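Local coordinates for lipase (Photobacterium sp. M37, PDB 2ORY), which probably hydrolyses triacylglycerols, as a cold-adapted lipase of the alpha/beta-hydrolase fold, at residues 8-13 with 320-325; 312-317 with 326-331; 32-37 with 144-149; 39-44 with 52-57. All coordinates share one frame; numbering follows the deposited sequence.

Contact 1: 8-13 with 320-325; sequences LMLAFS and MGMMDD
Leu-10 of helix 5-15 packs both its methyl groups against Met-320 and Met-322, the residues flanking Gly-321 in the Schellman motif that ends helix 304-319 of this alpha/beta hydrolase. Leu-10 CD1 and Met-320 CE meet tip to tip at 4.0 Å. The other branch, Leu-10 CD2, leans on the same methionine methyl and also lies 4.0 Å from Met-322 CG, but here the two side chains slide past each other in opposite directions. The Met-322 chain is folded at chi2 and chi3 (-75° and -87°), which carries its methyl onward to the helix, with CE 4.3 Å from Ala-11 CB. The interface is thus wholly apolar: two methionines on Leu-10, and one of them also on Ala-11.

A second shell surrounds these groups. Gly-321 takes up a positive phi (55°), its N bonds back to Glu-318 O and Met-322 N to Pro-317 O, turns consistent with placing both methionines toward helix 5-15. Phe-206 of strand 199-206 touches Leu-10 and Met-320, and Met-320 O is bonded by Gln-7 NE2. In the same helix as Leu-10, Met-9 O accepts from Ser-13 N at 2.8 Å and from Ser-13 OG at 3.1 Å, on opposite faces of its carbonyl plane.

Contact 2: 312-317 with 326-331; sequences HVVGYP and IPLTDI
Leu-328, at the start of helix 328-332, uses a single methyl to touch two residues of helix 304-319. Its CD1 lies 4.2 Å from Val-314 CG1, where the two side chains cross obliquely, and 4.2 Å from Pro-317 CG on the proline ring. With CG of Leu-328 anti to the carbonyl carbon (chi1 -65°), the isobutyl group is directed at this pair. Beside it Ile-326 adds a looser contact, its CD1 4.4 Å from Pro-317 CB. All four residues are buried, and Tyr-14 of helix 5-15 packs on both Pro-317 and Leu-328.

Backbone bonds shape each partner separately. Pro-327 is the centre of an inverse gamma turn, closed by a weak bond from Leu-328 N to Ile-326 O at 2.8 Å, and it also holds the N-cap position, its carbonyl O accepting from Ile-331 N at 3.0 Å. Helix 304-319 has a wider pi-type turn at 312-314 and a kink where neither Tyr-316 N nor Pro-317 N bonds to the preceding turn, the latter having no hydrogen.

Polar side chains face another way. His-312 bonds through ND1 to Asp-236 OD2 and through NE2 to Ser-174 OG, while Tyr-316 OH gives Asp-236 OD2 a second partner. This is the pattern of a Ser-His-Asp triad, as in other alpha/beta-hydrolase lipases; the apolar seam packs the helix that carries its probable histidine.

Contact 3: 32-37 with 144-149; sequences LILKKM and HIPGEN
Leu-34 sets CG anti to the backbone N (chi1 177°), which carries its methyl CD2 out from helix 30-43 to the loop at 144-149. There Ile-145, bent at both torsions, brings CD1 nearer to the helix than its own beta carbon would suggest. The two methyls, Leu-34 CD2 and Ile-145 CD1, are 4.2 Å apart. A closer approach is made to the ring of the next residue: Leu-34 CD2 stands 3.7 Å from Pro-146 CD, the leucine methyl meeting the CD corner of the proline ring head-on. One leucine branch therefore serves both partners, and the contact is small and entirely apolar.

A type II beta turn and one side-chain bond tie the loop to itself. The turn runs from Ile-145 to Glu-148, with Gly-147 at the third position, where the positive phi readily suits glycine. The extended side chain of Glu-148 reaches His-144, just before the turn, its OE1 accepting from His-144 N at 3.1 Å in a fairly straight bond (165°) that comes from above the carboxylate plane. Ile-145 and Pro-146 lie between the two bonded residues.

Leu-34 also touches Val-54 and Pro-58 of strand 52-63, so its side chain fills the angle between that strand and the turn. Next to it, Ile-33 and Met-37 turn to Met-72 of strand 66-78, while the loop itself runs between helices 127-138 and 152-160.

Contact 4: 39-44 with 52-57; sequences EALKTW and WEVVWG
Trp-52 meets Leu-41 mainly at the root of its indole: Leu-41 CD2 is 3.9 Å from Trp-52 CB and approaches the ring obliquely. Because CG of Trp-52 is anti to its carbonyl carbon, the ring system leads away from the helix at 39-44, toward Phe-12 of helix 5-15, with which it forms an edge-to-face pair. A second indole, that of Trp-44, folds back on its own helix. Ala-40 CB sits 3.3 Å above one face, offset toward the rim, and Thr-43 OG1 lies in plane at the edge; Phe-47 meets this indole with its ring nearly parallel.

Leu-41 carries the contact almost alone. Both its methyls touch Trp-52 CB, and CD1 also reaches the strand beyond, where Leu-41 CD1 lies 3.8 Å from Val-54 CG2. It crosses each partner at about a right angle, spanning two residues, Trp-52 and Val-54, that are separated by one position along the strand.

Ala-40 O accepts from both Thr-43 N and Trp-44 N, each at 2.9 Å, and Thr-43 OG1 turns back to Glu-39 O at 3.1 Å, from 41° out of the carbonyl plane.

Over the short segments, helix 39-43 and strand 52-55 run nearly antiparallel (164°), their axes 9.0 Å apart. Val-55 and Trp-56 both face Val-75 in a classic beta bulge, where the chain turns a corner. Together these features describe a helix packed against the outermost strand, 52-63, of the mixed sheet in an alpha/beta-hydrolase fold.

Overall arrangement
Contacts 1 and 2 form one continuous patch, their centres about 8 Å apart: Leu-10 CD2 packs on Ile-326 CD1 at 3.8 Å. Contacts 3 and 4 pair likewise, about 10 Å between centres; both draw on helix 30-43, and Pro-146 O probably bonds to Gly-57 N at 2.9 Å. Aromatic groups bridge the two pairs. Phe-12 CE2 lies 3.9 Å from Leu-41 CD2, joining contacts 1 and 4, while Trp-44 CZ2 reaches Pro-327 CG of contact 2 at 3.4 Å. Contact 3 touches neither contact 1 nor contact 2, with centres about 22 and 23 Å away. Among the four, contact 2 holds His-312 of the probable catalytic triad.

Contact 1: 8-13 with 320-325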
loop_
_atom_site.group_PDB
_atom_site.type_symbol
_atom_site.label_atom_id
_atom_site.label_comp_id
_atom_site.label_asym_id
_atom_site.label_seq_id
_atom_site.Cartn_x
_atom_site.Cartn_y
_atom_site.Cartn_z
ATOM N N LEU A 8 4.638 -13.296 -3.731
ATOM C CA LEU A 8 3.318 -13.434 -4.309
ATOM C C LEU A 8 2.518 -12.176 -4.090
ATOM O O LEU A 8 1.915 -11.662 -5.020
ATOM C CB LEU A 8 2.583 -14.625 -3.707
ATOM C CG LEU A 8 1.184 -14.874 -4.265
ATOM C CD1 LEU A 8 1.268 -15.177 -5.755
ATOM C CD2 LEU A 8 0.558 -16.046 -3.526
ATOM N N MET A 9 2.507 -11.680 -2.859
ATOM C CA MET A 9 1.786 -10.456 -2.534
ATOM C C MET A 9 2.353 -9.229 -3.279
ATOM O O MET A 9 1.636 -8.262 -3.528
ATOM C CB MET A 9 1.817 -10.220 -1.021
ATOM C CG MET A 9 1.139 -11.308 -0.182
ATOM S SD MET A 9 -0.528 -11.785 -0.697
ATOM C CE MET A 9 -1.435 -10.509 -0.114
ATOM N N LEU A 10 3.640 -9.255 -3.614
ATOM C CA LEU A 10 4.251 -8.151 -4.361
ATOM C C LEU A 10 3.597 -8.144 -5.735
ATOM O O LEU A 10 3.308 -7.092 -6.296
ATOM C CB LEU A 10 5.757 -8.368 -4.536
ATOM C CG LEU A 10 6.450 -7.247 -5.324
ATOM C CD1 LEU A 10 6.420 -5.973 -4.465
ATOM C CD2 LEU A 10 7.885 -7.622 -5.674
ATOM N N ALA A 11 3.373 -9.346 -6.266
ATOM C CA ALA A 11 2.738 -9.518 -7.565
ATOM C C ALA A 11 1.312 -8.974 -7.565
ATOM O O ALA A 11 0.874 -8.354 -8.530
ATOM C CB ALA A 11 2.737 -11.008 -7.954
ATOM N N PHE A 12 0.575 -9.224 -6.490
ATOM C CA PHE A 12 -0.794 -8.735 -6.402
ATOM C C PHE A 12 -0.805 -7.231 -6.186
ATOM O O PHE A 12 -1.670 -6.531 -6.704
ATOM C CB PHE A 12 -1.536 -9.406 -5.249
ATOM C CG PHE A 12 -1.950 -10.818 -5.536
ATOM C CD1 PHE A 12 -1.466 -11.874 -4.759
ATOM C CD2 PHE A 12 -2.852 -11.090 -6.561
ATOM C CE1 PHE A 12 -1.880 -13.176 -4.998
ATOM C CE2 PHE A 12 -3.269 -12.388 -6.809
ATOM C CZ PHE A 12 -2.785 -13.437 -6.024
ATOM N N SER A 13 0.160 -6.741 -5.417
ATOM C CA SER A 13 0.241 -5.318 -5.150
ATOM C C SER A 13 0.520 -4.574 -6.444
ATOM O O SER A 13 -0.042 -3.503 -6.680
ATOM C CB SER A 13 1.343 -5.011 -4.136
ATOM O OG SER A 13 0.946 -5.370 -2.822
ATOM N N MET A 320 13.852 -8.135 -4.855
ATOM C CA MET A 320 13.167 -9.361 -4.475
ATOM C C MET A 320 13.192 -10.398 -5.586
ATOM O O MET A 320 12.402 -11.344 -5.579
ATOM C CB MET A 320 11.714 -9.050 -4.074
ATOM C CG MET A 320 11.559 -8.373 -2.709
ATOM S SD MET A 320 9.823 -8.092 -2.168
ATOM C CE MET A 320 9.748 -6.357 -2.365
ATOM N N GLY A 321 14.107 -10.216 -6.532
ATOM C CA GLY A 321 14.238 -11.140 -7.646
ATOM C C GLY A 321 12.972 -11.369 -8.446
ATOM O O GLY A 321 12.674 -12.497 -8.844
ATOM N N MET A 322 12.235 -10.305 -8.719
ATOM C CA MET A 322 10.984 -10.442 -9.446
ATOM C C MET A 322 10.967 -9.681 -10.775
ATOM O O MET A 322 9.929 -9.606 -11.447
ATOM C CB MET A 322 9.834 -9.966 -8.553
ATOM C CG MET A 322 9.537 -10.870 -7.364
ATOM S SD MET A 322 8.678 -12.359 -7.866
ATOM C CE MET A 322 6.993 -11.802 -7.825
ATOM N N MET A 323 12.120 -9.135 -11.151
ATOM C CA MET A 323 12.238 -8.376 -12.391
ATOM C C MET A 323 11.679 -9.115 -13.599
ATOM O O MET A 323 10.966 -8.535 -14.411
ATOM C CB MET A 323 13.702 -7.994 -12.639
ATOM C CG MET A 323 14.217 -6.892 -11.717
ATOM S SD MET A 323 13.187 -5.408 -11.848
ATOM C CE MET A 323 14.103 -4.438 -13.034
ATOM N N ASP A 324 11.971 -10.400 -13.715
ATOM C CA ASP A 324 11.476 -11.153 -14.857
ATOM C C ASP A 324 10.081 -11.675 -14.616
ATOM O O ASP A 324 9.482 -12.277 -15.504
ATOM C CB ASP A 324 12.418 -12.316 -15.150
ATOM C CG ASP A 324 13.806 -11.851 -15.534
ATOM O OD1 ASP A 324 14.765 -12.627 -15.337
ATOM O OD2 ASP A 324 13.941 -10.712 -16.040
ATOM N N ASP A 325 9.560 -11.424 -13.418
ATOM C CA ASP A 325 8.235 -11.899 -13.035
ATOM C C ASP A 325 7.101 -10.872 -13.060
ATOM O O ASP A 325 5.932 -11.251 -13.232
ATOM C CB ASP A 325 8.314 -12.535 -11.652
ATOM C CG ASP A 325 9.152 -13.793 -11.647
ATOM O OD1 ASP A 325 8.711 -14.787 -12.268
ATOM O OD2 ASP A 325 10.251 -13.784 -11.041
#

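Contact 2: 312-317 with 326-331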
loop_
_atom_site.group_PDB
_atom_site.type_symbol
_atom_site.label_atom_id
_atom_site.label_comp_id
_atom_site.label_asym_id
_atom_site.label_seq_id
_atom_site.Cartn_x
_atom_site.Cartn_y
_atom_site.Cartn_z
ATOM N N HIS A 312 11.342 3.489 -5.404
ATOM C CA HIS A 312 9.991 3.212 -4.914
ATOM C C HIS A 312 9.222 2.206 -5.738
ATOM O O HIS A 312 8.497 1.366 -5.194
ATOM C CB HIS A 312 9.196 4.511 -4.859
ATOM C CG HIS A 312 7.858 4.386 -4.194
ATOM N ND1 HIS A 312 7.699 3.826 -2.946
ATOM C CD2 HIS A 312 6.637 4.842 -4.560
ATOM C CE1 HIS A 312 6.439 3.949 -2.568
ATOM N NE2 HIS A 312 5.775 4.563 -3.529
ATOM N N VAL A 313 9.382 2.286 -7.051
ATOM C CA VAL A 313 8.637 1.416 -7.941
ATOM C C VAL A 313 9.439 0.265 -8.494
ATOM O O VAL A 313 8.992 -0.879 -8.437
ATOM C CB VAL A 313 8.042 2.233 -9.106
ATOM C CG1 VAL A 313 7.223 1.348 -10.039
ATOM C CG2 VAL A 313 7.174 3.315 -8.539
ATOM N N VAL A 314 10.629 0.549 -9.014
ATOM C CA VAL A 314 11.439 -0.523 -9.569
ATOM C C VAL A 314 12.179 -1.300 -8.483
ATOM O O VAL A 314 12.379 -2.508 -8.593
ATOM C CB VAL A 314 12.465 0.029 -10.590
ATOM C CG1 VAL A 314 13.168 -1.118 -11.288
ATOM C CG2 VAL A 314 11.767 0.880 -11.609
ATOM N N GLY A 315 12.553 -0.595 -7.424
ATOM C CA GLY A 315 13.298 -1.185 -6.327
ATOM C C GLY A 315 12.820 -2.507 -5.763
ATOM O O GLY A 315 13.603 -3.460 -5.632
ATOM N N TYR A 316 11.537 -2.576 -5.426
ATOM C CA TYR A 316 10.981 -3.785 -4.840
ATOM C C TYR A 316 11.085 -5.039 -5.701
ATOM O O TYR A 316 11.645 -6.042 -5.257
ATOM C CB TYR A 316 9.538 -3.520 -4.378
ATOM C CG TYR A 316 9.516 -2.471 -3.275
ATOM C CD1 TYR A 316 9.661 -1.116 -3.571
ATOM C CD2 TYR A 316 9.515 -2.844 -1.932
ATOM C CE1 TYR A 316 9.820 -0.149 -2.550
ATOM C CE2 TYR A 316 9.673 -1.888 -0.905
ATOM C CZ TYR A 316 9.828 -0.543 -1.223
ATOM O OH TYR A 316 10.013 0.389 -0.222
ATOM N N PRO A 317 10.558 -5.014 -6.936
ATOM C CA PRO A 317 10.666 -6.221 -7.764
ATOM C C PRO A 317 12.121 -6.567 -8.060
ATOM O O PRO A 317 12.460 -7.721 -8.314
ATOM C CB PRO A 317 9.891 -5.858 -9.026
ATOM C CG PRO A 317 9.969 -4.365 -9.073
ATOM C CD PRO A 317 9.817 -3.953 -7.637
ATOM N N ILE A 326 7.441 -9.592 -12.884
ATOM C CA ILE A 326 6.460 -8.502 -12.877
ATOM C C ILE A 326 6.722 -7.517 -14.027
ATOM O O ILE A 326 7.684 -6.751 -13.995
ATOM C CB ILE A 326 6.519 -7.773 -11.533
ATOM C CG1 ILE A 326 6.111 -8.755 -10.430
ATOM C CG2 ILE A 326 5.653 -6.518 -11.564
ATOM C CD1 ILE A 326 6.150 -8.183 -9.017
ATOM N N PRO A 327 5.846 -7.518 -15.045
ATOM C CA PRO A 327 5.900 -6.681 -16.254
ATOM C C PRO A 327 5.672 -5.204 -16.024
ATOM O O PRO A 327 4.615 -4.670 -16.355
ATOM C CB PRO A 327 4.821 -7.293 -17.137
ATOM C CG PRO A 327 3.784 -7.677 -16.141
ATOM C CD PRO A 327 4.590 -8.290 -15.009
ATOM N N LEU A 328 6.681 -4.551 -15.479
ATOM C CA LEU A 328 6.598 -3.135 -15.156
ATOM C C LEU A 328 6.149 -2.255 -16.312
ATOM O O LEU A 328 5.177 -1.513 -16.188
ATOM C CB LEU A 328 7.948 -2.658 -14.627
ATOM C CG LEU A 328 8.377 -3.284 -13.297
ATOM C CD1 LEU A 328 9.798 -2.851 -12.993
ATOM C CD2 LEU A 328 7.421 -2.869 -12.163
ATOM N N THR A 329 6.851 -2.346 -17.436
ATOM C CA THR A 329 6.526 -1.540 -18.607
ATOM C C THR A 329 5.085 -1.754 -19.061
ATOM O O THR A 329 4.431 -0.835 -19.554
ATOM C CB THR A 329 7.498 -1.854 -19.764
ATOM O OG1 THR A 329 7.511 -3.268 -20.004
ATOM C CG2 THR A 329 8.911 -1.415 -19.411
ATOM N N ASP A 330 4.572 -2.962 -18.882
ATOM C CA ASP A 330 3.204 -3.228 -19.282
ATOM C C ASP A 330 2.215 -2.625 -18.298
ATOM O O ASP A 330 1.107 -2.236 -18.669
ATOM C CB ASP A 330 2.964 -4.725 -19.375
ATOM C CG ASP A 330 1.579 -5.049 -19.863
ATOM O OD1 ASP A 330 1.228 -4.605 -20.976
ATOM O OD2 ASP A 330 0.835 -5.742 -19.139
ATOM N N ILE A 331 2.609 -2.550 -17.033
ATOM C CA ILE A 331 1.724 -1.991 -16.022
ATOM C C ILE A 331 1.757 -0.464 -15.989
ATOM O O ILE A 331 0.719 0.185 -16.008
ATOM C CB ILE A 331 2.097 -2.498 -14.624
ATOM C CG1 ILE A 331 2.101 -4.024 -14.603
ATOM C CG2 ILE A 331 1.101 -1.969 -13.601
ATOM C CD1 ILE A 331 2.675 -4.604 -13.318
#

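Contact 3: 32-37 with 144-149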
loop_
_atom_site.group_PDB
_atom_site.type_symbol
_atom_site.label_atom_id
_atom_site.label_comp_id
_atom_site.label_asym_id
_atom_site.label_seq_id
_atom_site.Cartn_x
_atom_site.Cartn_y
_atom_site.Cartn_z
ATOM N N LEU A 32 -11.891 -2.015 -17.646
ATOM C CA LEU A 32 -10.609 -2.123 -18.328
ATOM C C LEU A 32 -9.601 -2.818 -17.417
ATOM O O LEU A 32 -8.805 -3.641 -17.868
ATOM C CB LEU A 32 -10.092 -0.726 -18.694
ATOM C CG LEU A 32 -8.703 -0.612 -19.341
ATOM C CD1 LEU A 32 -8.627 0.674 -20.163
ATOM C CD2 LEU A 32 -7.607 -0.634 -18.273
ATOM N N ILE A 33 -9.627 -2.462 -16.135
ATOM C CA ILE A 33 -8.710 -3.043 -15.151
ATOM C C ILE A 33 -9.002 -4.524 -14.960
ATOM O O ILE A 33 -8.093 -5.356 -15.017
ATOM C CB ILE A 33 -8.822 -2.337 -13.772
ATOM C CG1 ILE A 33 -8.372 -0.878 -13.894
ATOM C CG2 ILE A 33 -7.945 -3.051 -12.740
ATOM C CD1 ILE A 33 -8.540 -0.092 -12.611
ATOM N N LEU A 34 -10.275 -4.844 -14.734
ATOM C CA LEU A 34 -10.688 -6.227 -14.536
ATOM C C LEU A 34 -10.162 -7.099 -15.674
ATOM O O LEU A 34 -9.578 -8.153 -15.437
ATOM C CB LEU A 34 -12.218 -6.331 -14.461
ATOM C CG LEU A 34 -12.764 -7.765 -14.328
ATOM C CD1 LEU A 34 -12.268 -8.385 -13.027
ATOM C CD2 LEU A 34 -14.283 -7.756 -14.371
ATOM N N LYS A 35 -10.358 -6.651 -16.912
ATOM C CA LYS A 35 -9.895 -7.411 -18.065
ATOM C C LYS A 35 -8.399 -7.666 -17.950
ATOM O O LYS A 35 -7.920 -8.757 -18.232
ATOM C CB LYS A 35 -10.187 -6.640 -19.354
ATOM C CG LYS A 35 -9.770 -7.372 -20.625
ATOM C CD LYS A 35 -9.753 -6.441 -21.849
ATOM C CE LYS A 35 -8.666 -5.362 -21.735
ATOM N NZ LYS A 35 -8.593 -4.443 -22.923
ATOM N N LYS A 36 -7.665 -6.641 -17.535
ATOM C CA LYS A 36 -6.226 -6.749 -17.383
ATOM C C LYS A 36 -5.852 -7.757 -16.304
ATOM O O LYS A 36 -4.960 -8.588 -16.488
ATOM C CB LYS A 36 -5.634 -5.377 -17.051
ATOM C CG LYS A 36 -5.583 -4.416 -18.243
ATOM C CD LYS A 36 -4.575 -4.907 -19.273
ATOM C CE LYS A 36 -4.584 -4.062 -20.544
ATOM N NZ LYS A 36 -3.619 -4.565 -21.579
ATOM N N MET A 37 -6.538 -7.690 -15.172
ATOM C CA MET A 37 -6.245 -8.613 -14.088
ATOM C C MET A 37 -6.420 -10.078 -14.496
ATOM O O MET A 37 -5.580 -10.907 -14.188
ATOM C CB MET A 37 -7.136 -8.298 -12.897
ATOM C CG MET A 37 -7.064 -6.858 -12.496
ATOM S SD MET A 37 -7.935 -6.560 -10.982
ATOM C CE MET A 37 -6.659 -5.605 -10.194
ATOM N N HIS A 144 -21.818 -5.428 -13.335
ATOM C CA HIS A 144 -21.030 -6.345 -14.167
ATOM C C HIS A 144 -19.640 -6.598 -13.644
ATOM O O HIS A 144 -18.838 -7.284 -14.284
ATOM C CB HIS A 144 -20.950 -5.821 -15.600
ATOM C CG HIS A 144 -22.290 -5.607 -16.235
ATOM N ND1 HIS A 144 -22.457 -4.876 -17.390
ATOM C CD2 HIS A 144 -23.527 -6.016 -15.864
ATOM C CE1 HIS A 144 -23.741 -4.840 -17.702
ATOM N NE2 HIS A 144 -24.411 -5.523 -16.792
ATOM N N ILE A 145 -19.358 -6.027 -12.482
ATOM C CA ILE A 145 -18.065 -6.197 -11.833
ATOM C C ILE A 145 -18.281 -7.145 -10.656
ATOM O O ILE A 145 -19.265 -7.029 -9.914
ATOM C CB ILE A 145 -17.501 -4.846 -11.293
ATOM C CG1 ILE A 145 -17.371 -3.812 -12.430
ATOM C CG2 ILE A 145 -16.155 -5.085 -10.605
ATOM C CD1 ILE A 145 -16.395 -4.205 -13.567
ATOM N N PRO A 146 -17.381 -8.120 -10.479
ATOM C CA PRO A 146 -17.627 -9.005 -9.331
ATOM C C PRO A 146 -17.813 -8.227 -8.024
ATOM O O PRO A 146 -17.190 -7.175 -7.809
ATOM C CB PRO A 146 -16.398 -9.929 -9.312
ATOM C CG PRO A 146 -15.404 -9.300 -10.261
ATOM C CD PRO A 146 -16.231 -8.563 -11.279
ATOM N N GLY A 147 -18.688 -8.747 -7.169
ATOM C CA GLY A 147 -18.963 -8.118 -5.887
ATOM C C GLY A 147 -19.863 -6.906 -6.029
ATOM O O GLY A 147 -19.986 -6.088 -5.117
ATOM N N GLU A 148 -20.495 -6.811 -7.190
ATOM C CA GLU A 148 -21.390 -5.713 -7.533
ATOM C C GLU A 148 -22.300 -5.242 -6.388
ATOM O O GLU A 148 -23.014 -6.040 -5.769
ATOM C CB GLU A 148 -22.231 -6.137 -8.739
ATOM C CG GLU A 148 -23.200 -5.099 -9.250
ATOM C CD GLU A 148 -24.226 -5.685 -10.219
ATOM O OE1 GLU A 148 -23.834 -6.406 -11.157
ATOM O OE2 GLU A 148 -25.432 -5.415 -10.048
ATOM N N ASN A 149 -22.245 -3.939 -6.113
ATOM C CA ASN A 149 -23.056 -3.277 -5.092
ATOM C C ASN A 149 -22.910 -3.690 -3.646
ATOM O O ASN A 149 -23.863 -3.588 -2.883
ATOM C CB ASN A 149 -24.532 -3.366 -5.458
ATOM C CG ASN A 149 -24.844 -2.642 -6.730
ATOM O OD1 ASN A 149 -24.549 -1.451 -6.862
ATOM N ND2 ASN A 149 -25.440 -3.350 -7.689
#

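Contact 4: 39-44 with 52-57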
loop_
_atom_site.group_PDB
_atom_site.type_symbol
_atom_site.label_atom_id
_atom_site.label_comp_id
_atom_site.label_asym_id
_atom_site.label_seq_id
_atom_site.Cartn_x
_atom_site.Cartn_y
_atom_site.Cartn_z
ATOM N N GLU A 39 -6.224 -11.444 -17.472
ATOM C CA GLU A 39 -5.170 -11.882 -18.373
ATOM C C GLU A 39 -3.890 -12.179 -17.582
ATOM O O GLU A 39 -3.188 -13.163 -17.850
ATOM C CB GLU A 39 -4.865 -10.813 -19.423
ATOM C CG GLU A 39 -3.743 -11.236 -20.368
ATOM C CD GLU A 39 -3.253 -10.115 -21.270
ATOM O OE1 GLU A 39 -2.371 -10.386 -22.117
ATOM O OE2 GLU A 39 -3.739 -8.967 -21.136
ATOM N N ALA A 40 -3.583 -11.305 -16.625
ATOM C CA ALA A 40 -2.399 -11.456 -15.777
ATOM C C ALA A 40 -2.464 -12.733 -14.930
ATOM O O ALA A 40 -1.522 -13.521 -14.892
ATOM C CB ALA A 40 -2.255 -10.234 -14.857
ATOM N N LEU A 41 -3.576 -12.931 -14.236
ATOM C CA LEU A 41 -3.716 -14.113 -13.403
ATOM C C LEU A 41 -3.551 -15.380 -14.239
ATOM O O LEU A 41 -3.486 -16.482 -13.704
ATOM C CB LEU A 41 -5.082 -14.116 -12.724
ATOM C CG LEU A 41 -5.347 -13.083 -11.630
ATOM C CD1 LEU A 41 -6.783 -13.240 -11.143
ATOM C CD2 LEU A 41 -4.362 -13.282 -10.478
ATOM N N LYS A 42 -3.468 -15.214 -15.553
ATOM C CA LYS A 42 -3.345 -16.344 -16.461
ATOM C C LYS A 42 -1.983 -16.452 -17.122
ATOM O O LYS A 42 -1.616 -17.508 -17.619
ATOM C CB LYS A 42 -4.416 -16.235 -17.542
ATOM C CG LYS A 42 -4.419 -17.363 -18.544
ATOM C CD LYS A 42 -5.353 -17.053 -19.715
ATOM C CE LYS A 42 -4.824 -15.901 -20.578
ATOM N NZ LYS A 42 -5.679 -15.631 -21.777
ATOM N N THR A 43 -1.226 -15.367 -17.117
ATOM C CA THR A 43 0.070 -15.385 -17.769
ATOM C C THR A 43 1.268 -15.098 -16.881
ATOM O O THR A 43 2.367 -15.595 -17.136
ATOM C CB THR A 43 0.076 -14.393 -18.940
ATOM O OG1 THR A 43 -0.110 -13.062 -18.439
ATOM C CG2 THR A 43 -1.055 -14.727 -19.918
ATOM N N TRP A 44 1.075 -14.286 -15.846
ATOM C CA TRP A 44 2.177 -13.951 -14.940
ATOM C C TRP A 44 2.681 -15.227 -14.270
ATOM O O TRP A 44 1.884 -16.015 -13.751
ATOM C CB TRP A 44 1.699 -12.968 -13.866
ATOM C CG TRP A 44 1.515 -11.543 -14.319
ATOM C CD1 TRP A 44 1.130 -11.110 -15.557
ATOM C CD2 TRP A 44 1.623 -10.373 -13.504
ATOM N NE1 TRP A 44 0.989 -9.743 -15.562
ATOM C CE2 TRP A 44 1.282 -9.265 -14.314
ATOM C CE3 TRP A 44 1.971 -10.152 -12.164
ATOM C CZ2 TRP A 44 1.276 -7.955 -13.824
ATOM C CZ3 TRP A 44 1.967 -8.846 -11.676
ATOM C CH2 TRP A 44 1.621 -7.768 -12.503
ATOM N N TRP A 52 -6.493 -18.532 -9.609
ATOM C CA TRP A 52 -7.056 -17.416 -8.891
ATOM C C TRP A 52 -8.273 -16.861 -9.590
ATOM O O TRP A 52 -8.400 -16.969 -10.811
ATOM C CB TRP A 52 -6.000 -16.342 -8.749
ATOM C CG TRP A 52 -4.759 -16.839 -8.101
ATOM C CD1 TRP A 52 -3.661 -17.367 -8.718
ATOM C CD2 TRP A 52 -4.445 -16.777 -6.703
ATOM N NE1 TRP A 52 -2.673 -17.623 -7.790
ATOM C CE2 TRP A 52 -3.130 -17.273 -6.548
ATOM C CE3 TRP A 52 -5.147 -16.347 -5.568
ATOM C CZ2 TRP A 52 -2.502 -17.349 -5.306
ATOM C CZ3 TRP A 52 -4.518 -16.423 -4.323
ATOM C CH2 TRP A 52 -3.206 -16.920 -4.205
ATOM N N GLU A 53 -9.146 -16.245 -8.804
ATOM C CA GLU A 53 -10.379 -15.656 -9.301
ATOM C C GLU A 53 -10.647 -14.316 -8.619
ATOM O O GLU A 53 -10.626 -14.219 -7.387
ATOM C CB GLU A 53 -11.552 -16.605 -9.010
ATOM C CG GLU A 53 -12.896 -16.103 -9.478
ATOM C CD GLU A 53 -13.052 -16.166 -10.991
ATOM O OE1 GLU A 53 -13.858 -15.370 -11.536
ATOM O OE2 GLU A 53 -12.387 -17.016 -11.636
ATOM N N VAL A 54 -10.889 -13.279 -9.411
ATOM C CA VAL A 54 -11.204 -11.973 -8.845
ATOM C C VAL A 54 -12.658 -12.123 -8.426
ATOM O O VAL A 54 -13.514 -12.329 -9.270
ATOM C CB VAL A 54 -11.070 -10.853 -9.905
ATOM C CG1 VAL A 54 -11.478 -9.503 -9.301
ATOM C CG2 VAL A 54 -9.633 -10.800 -10.418
ATOM N N VAL A 55 -12.923 -12.052 -7.125
ATOM C CA VAL A 55 -14.274 -12.215 -6.601
ATOM C C VAL A 55 -14.913 -10.930 -6.053
ATOM O O VAL A 55 -16.084 -10.923 -5.673
ATOM C CB VAL A 55 -14.292 -13.313 -5.516
ATOM C CG1 VAL A 55 -13.985 -14.675 -6.162
ATOM C CG2 VAL A 55 -13.247 -13.016 -4.447
ATOM N N TRP A 56 -14.149 -9.845 -5.989
ATOM C CA TRP A 56 -14.719 -8.576 -5.541
ATOM C C TRP A 56 -13.894 -7.455 -6.125
ATOM O O TRP A 56 -12.676 -7.413 -5.949
ATOM C CB TRP A 56 -14.721 -8.443 -4.027
ATOM C CG TRP A 56 -15.449 -7.195 -3.597
ATOM C CD1 TRP A 56 -16.765 -7.097 -3.267
ATOM C CD2 TRP A 56 -14.888 -5.887 -3.402
ATOM N NE1 TRP A 56 -17.063 -5.821 -2.862
ATOM C CE2 TRP A 56 -15.931 -5.055 -2.935
ATOM C CE3 TRP A 56 -13.608 -5.339 -3.574
ATOM C CZ2 TRP A 56 -15.736 -3.698 -2.631
ATOM C CZ3 TRP A 56 -13.409 -3.978 -3.271
ATOM C CH2 TRP A 56 -14.473 -3.179 -2.805
ATOM N N GLY A 57 -14.563 -6.542 -6.819
ATOM C CA GLY A 57 -13.860 -5.441 -7.446
ATOM C C GLY A 57 -13.358 -5.876 -8.811
ATOM O O GLY A 57 -13.745 -6.939 -9.304
#